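Local coordinates for protein UL37 (Suid herpesvirus 1, PDB 5J2Z) that is a herpesvirus tegument protein that guides retrograde axonal transport of the virus to promote neuroinvasion, seen here as its N-terminal half in mutant form, at residues Thr159-Val164 with Tyr388-Asp393; Gln303-Ala308 with Arg347-Leu352. The protein carries 5 engineered substitutions. All coordinates share one frame; numbering follows the deposited sequence.

Contact 1: Thr159-Val164 with Tyr388-Asp393; sequences TARALV and YGPGLD
Pro-390 pushes its ring into a bend made by Thr-159, Ala-160, Arg-161 and Val-164. Pro-390 CD lies 3.5 Å from Thr-159 O. Ala-160 CB is 4.0 Å from Pro-390 CD. CG comes near the same methyl group and the Ala-160 carbonyl oxygen. CB meets two other side chains. One is Val-164, whose CG2 is 3.9 Å from Pro-390 CB; its CG1 reaches the ring at CG. The other is Arg-161. Its chain bends at chi2 (-67°), which brings the guanidinium back over the proline. Pro-390 CB then sits over one face of that group, toward its rim, 3.5 Å from Arg-161 NH2. The same NH2 is hydrogen-bonded to Arg-434 O.

Two connecting segments of an all-helical fold meet here. Residues 161-163 form a short 3-10 turn, and Gly-391 is the N-cap of helix 392-403. Helix 175-188 backs the first segment through Val-184 and Leu-181.

In Thr-159 chi1 of -74° sets OG1 beside the backbone N and opposite the carbonyl carbon. Thr-159 CG2 takes the position opposite N, 3.7 Å from Tyr-388 O. Asn-189 bridges the two sides, hydrogen-bonding Thr-159 OG1 through OD1 and Tyr-388 O through ND2.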
# COMPACT_ATOMS: atom_id res chain seq x y z
N THR A 159 1.47 -7.57 -4.05
CA THR A 159 1.05 -6.25 -4.48
C THR A 159 2.25 -5.47 -5.03
O THR A 159 3.17 -5.12 -4.28
CB THR A 159 0.37 -5.49 -3.34
OG1 THR A 159 -0.94 -6.03 -3.12
CG2 THR A 159 0.28 -3.97 -3.64
N ALA A 160 2.25 -5.24 -6.35
CA ALA A 160 3.23 -4.39 -7.01
C ALA A 160 4.59 -5.07 -7.13
O ALA A 160 5.60 -4.41 -7.37
CB ALA A 160 3.38 -3.04 -6.29
N ARG A 161 4.62 -6.39 -6.98
CA ARG A 161 5.91 -7.08 -6.95
C ARG A 161 6.58 -7.09 -8.32
O ARG A 161 7.81 -7.03 -8.41
CB ARG A 161 5.73 -8.49 -6.42
CG ARG A 161 5.86 -8.54 -4.93
CD ARG A 161 7.28 -8.21 -4.53
NE ARG A 161 7.35 -7.67 -3.18
CZ ARG A 161 8.48 -7.41 -2.54
NH1 ARG A 161 9.66 -7.65 -3.12
NH2 ARG A 161 8.44 -6.93 -1.30
N ALA A 162 5.81 -7.18 -9.41
CA ALA A 162 6.43 -7.10 -10.72
C ALA A 162 7.06 -5.73 -10.96
O ALA A 162 7.88 -5.59 -11.88
CB ALA A 162 5.42 -7.41 -11.83
N LEU A 163 6.73 -4.73 -10.14
CA LEU A 163 7.30 -3.40 -10.31
C LEU A 163 8.64 -3.23 -9.61
O LEU A 163 9.30 -2.20 -9.80
CB LEU A 163 6.31 -2.35 -9.83
CG LEU A 163 4.95 -2.45 -10.53
CD1 LEU A 163 4.03 -1.42 -10.00
CD2 LEU A 163 5.09 -2.30 -12.05
N VAL A 164 9.08 -4.21 -8.83
CA VAL A 164 10.33 -4.09 -8.09
C VAL A 164 11.17 -5.34 -8.33
O VAL A 164 12.12 -5.61 -7.59
CB VAL A 164 10.08 -3.85 -6.58
CG1 VAL A 164 9.28 -2.59 -6.38
CG2 VAL A 164 9.35 -5.02 -5.94
N TYR A 388 0.05 -1.62 2.29
CA TYR A 388 1.06 -2.65 2.20
C TYR A 388 1.65 -2.70 0.80
O TYR A 388 0.92 -2.78 -0.20
CB TYR A 388 0.49 -4.02 2.58
CG TYR A 388 1.60 -5.01 2.71
CD1 TYR A 388 2.01 -5.78 1.63
CD2 TYR A 388 2.30 -5.14 3.91
CE1 TYR A 388 3.05 -6.67 1.73
CE2 TYR A 388 3.35 -6.03 4.01
CZ TYR A 388 3.71 -6.78 2.91
OH TYR A 388 4.74 -7.67 2.99
N GLY A 389 2.98 -2.67 0.72
CA GLY A 389 3.68 -2.63 -0.54
C GLY A 389 5.18 -2.71 -0.38
O GLY A 389 5.72 -2.75 0.73
N PRO A 390 5.88 -2.74 -1.49
CA PRO A 390 7.31 -3.04 -1.44
C PRO A 390 8.19 -1.80 -1.45
O PRO A 390 9.40 -1.89 -1.69
CB PRO A 390 7.52 -3.90 -2.68
CG PRO A 390 6.47 -3.36 -3.67
CD PRO A 390 5.35 -2.79 -2.87
N GLY A 391 7.60 -0.64 -1.17
CA GLY A 391 8.28 0.62 -1.33
C GLY A 391 8.52 1.40 -0.04
O GLY A 391 8.25 0.97 1.07
N LEU A 392 9.06 2.60 -0.24
CA LEU A 392 9.41 3.47 0.86
C LEU A 392 8.18 4.03 1.55
O LEU A 392 8.21 4.29 2.76
CB LEU A 392 10.28 4.60 0.31
CG LEU A 392 10.76 5.70 1.25
CD1 LEU A 392 11.63 5.10 2.35
CD2 LEU A 392 11.51 6.76 0.43
N ASP A 393 7.09 4.22 0.82
CA ASP A 393 5.86 4.73 1.41
C ASP A 393 5.33 3.78 2.50
O ASP A 393 4.94 4.23 3.59
CB ASP A 393 4.81 4.95 0.32
CG ASP A 393 3.52 5.52 0.85
OD1 ASP A 393 3.47 6.73 1.12
OD2 ASP A 393 2.55 4.74 1.00

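Contact 2: Gln303-Ala308 with Arg347-Leu352; sequences QAVHVA and RRHCDL. With CA (calcium ion), chain I.
His-349 reaches from its helix to the backbone and side chain of residues 304-307. His-349 CB starts the contact, 3.8 Å from Val-307 CG2. From there CG stands anti to the carbonyl carbon of His-349 (chi1 -66°), and the ring extends toward the other segment. His-349 CG lies 3.6 Å from Val-307 CG2. His-349 CD2 comes next, 3.5 Å from Val-307 CB. NE2 is also close to Val-307, meeting both CB and CG1. Val-307 CB therefore sits over one face of the imidazole, with both methyls close to ring atoms. Val-307 CB stands 3.5 Å from the ring centroid and only 9° off the ring normal, a well-centred CH-pi contact.

The other two ring atoms lie near carbonyl oxygens. His-349 CE1 is 3.3 Å from Val-305 O. ND1 is hydrogen-bonded to Gly-344 O, ahead of the helix that carries the histidine. That bond should help fix the rotation of the ring.

The contact joins two helix starts in the all-helical N-terminal half of UL37. His-306 is the N-cap of the short helix 307-310, and residues 347-352 begin helix 347-358. Helix 208-223 adds Thr-217 beside His-349 and Phe-214 beside Val-305.

Leu-352 lies one turn further along its helix. Leu-352 CB is 4.4 Å from Val-307 CG2, a looser apolar contact. Val-261 of helix 260-271 touches both of these residues.

Asp-351 takes no part in this packing. Asp-351 OD1 binds a calcium ion at 2.2 Å. A water lies at a longer 2.8 Å from the calcium ion. The second carboxylate oxygen, OD2, forms a salt bridge with Arg-355 on the same helix.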
# COMPACT_ATOMS: atom_id res chain seq x y z
N GLN A 303 -17.55 -16.70 15.59
CA GLN A 303 -18.54 -16.17 16.53
C GLN A 303 -18.49 -14.66 16.63
O GLN A 303 -19.52 -14.03 16.91
CB GLN A 303 -18.33 -16.79 17.91
CG GLN A 303 -18.59 -18.27 17.89
CD GLN A 303 -18.35 -18.91 19.23
OE1 GLN A 303 -17.56 -18.42 20.04
NE2 GLN A 303 -19.03 -20.01 19.47
N ALA A 304 -17.32 -14.04 16.41
CA ALA A 304 -17.23 -12.59 16.53
C ALA A 304 -17.98 -11.84 15.43
O ALA A 304 -18.16 -10.63 15.55
CB ALA A 304 -15.76 -12.16 16.55
N VAL A 305 -18.41 -12.50 14.35
CA VAL A 305 -19.23 -11.80 13.36
C VAL A 305 -20.57 -11.37 13.97
O VAL A 305 -21.22 -10.45 13.47
CB VAL A 305 -19.41 -12.66 12.09
CG1 VAL A 305 -20.50 -13.73 12.26
CG2 VAL A 305 -19.74 -11.77 10.91
N HIS A 306 -21.00 -12.02 15.06
CA HIS A 306 -22.09 -11.50 15.89
C HIS A 306 -21.46 -10.65 17.00
O HIS A 306 -21.25 -11.10 18.13
CB HIS A 306 -22.92 -12.66 16.44
CG HIS A 306 -24.10 -12.24 17.26
ND1 HIS A 306 -24.41 -10.92 17.50
CD2 HIS A 306 -25.05 -12.97 17.89
CE1 HIS A 306 -25.49 -10.86 18.25
NE2 HIS A 306 -25.90 -12.09 18.50
N VAL A 307 -21.17 -9.39 16.66
CA VAL A 307 -20.26 -8.56 17.46
C VAL A 307 -20.95 -8.02 18.71
O VAL A 307 -20.28 -7.68 19.70
CB VAL A 307 -19.69 -7.41 16.60
CG1 VAL A 307 -20.76 -6.34 16.36
CG2 VAL A 307 -18.45 -6.78 17.26
N ALA A 308 -22.28 -7.87 18.69
CA ALA A 308 -22.99 -7.48 19.90
C ALA A 308 -22.90 -8.59 20.96
O ALA A 308 -22.68 -8.30 22.14
CB ALA A 308 -24.44 -7.14 19.59
N ARG A 347 -12.95 -4.75 10.19
CA ARG A 347 -12.37 -3.52 10.70
C ARG A 347 -13.23 -2.91 11.81
O ARG A 347 -12.72 -2.50 12.86
CB ARG A 347 -12.18 -2.52 9.55
CG ARG A 347 -11.66 -1.15 9.96
CD ARG A 347 -11.55 -0.22 8.75
NE ARG A 347 -12.74 0.61 8.59
CZ ARG A 347 -12.75 1.94 8.55
NH1 ARG A 347 -11.62 2.64 8.63
NH2 ARG A 347 -13.91 2.58 8.42
N ARG A 348 -14.55 -2.86 11.60
CA ARG A 348 -15.43 -2.28 12.62
C ARG A 348 -15.49 -3.16 13.87
O ARG A 348 -15.48 -2.64 14.99
CB ARG A 348 -16.82 -2.07 12.04
CG ARG A 348 -17.17 -0.63 11.88
CD ARG A 348 -18.20 -0.20 12.94
NE ARG A 348 -19.55 -0.61 12.55
CZ ARG A 348 -20.17 -0.17 11.46
NH1 ARG A 348 -19.58 0.69 10.64
NH2 ARG A 348 -21.40 -0.61 11.19
N HIS A 349 -15.56 -4.48 13.69
CA HIS A 349 -15.63 -5.37 14.85
C HIS A 349 -14.35 -5.33 15.67
O HIS A 349 -14.41 -5.46 16.90
CB HIS A 349 -15.93 -6.80 14.41
CG HIS A 349 -17.29 -6.97 13.81
ND1 HIS A 349 -17.75 -8.17 13.34
CD2 HIS A 349 -18.30 -6.08 13.63
CE1 HIS A 349 -18.99 -8.03 12.89
NE2 HIS A 349 -19.34 -6.76 13.05
N CYS A 350 -13.20 -5.17 15.02
CA CYS A 350 -11.96 -5.00 15.78
C CYS A 350 -12.02 -3.76 16.65
O CYS A 350 -11.58 -3.77 17.81
CB CYS A 350 -10.76 -4.91 14.83
SG CYS A 350 -10.28 -6.49 14.17
N ASP A 351 -12.59 -2.69 16.11
CA ASP A 351 -12.66 -1.45 16.85
C ASP A 351 -13.59 -1.59 18.06
O ASP A 351 -13.25 -1.14 19.16
CB ASP A 351 -13.14 -0.35 15.92
CG ASP A 351 -13.02 1.00 16.53
OD1 ASP A 351 -11.96 1.65 16.34
OD2 ASP A 351 -13.98 1.40 17.20
N LEU A 352 -14.74 -2.24 17.88
CA LEU A 352 -15.72 -2.38 18.96
C LEU A 352 -15.25 -3.37 20.02
O LEU A 352 -15.39 -3.11 21.22
CB LEU A 352 -17.08 -2.79 18.40
CG LEU A 352 -17.73 -1.75 17.49
CD1 LEU A 352 -18.86 -2.32 16.62
CD2 LEU A 352 -18.24 -0.64 18.36
CA CA I . -9.81 2.06 16.50
O HOH W 1 -9.44 -0.74 16.16

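From the N terminus, the chain first reaches residues 159-164, in the loop before helix 175-188. It then runs through helices 208-223 and 260-271 to residues 303-308. Contact 2 closes a loop of 38 residues and joins the start of helix 307-310 to that of helix 347-358. After helix 366-385, contact 1 closes a loop of 223 residues. It joins the loop before helix 175-188 to the start of helix 392-403. The shorter loop nests within the longer one, and the two do not cross. The centre of contact 1 lies about 7 Å from the centre of the folded chain, and that of contact 2 about 24 Å. Their nearest atoms are about 13 Å apart.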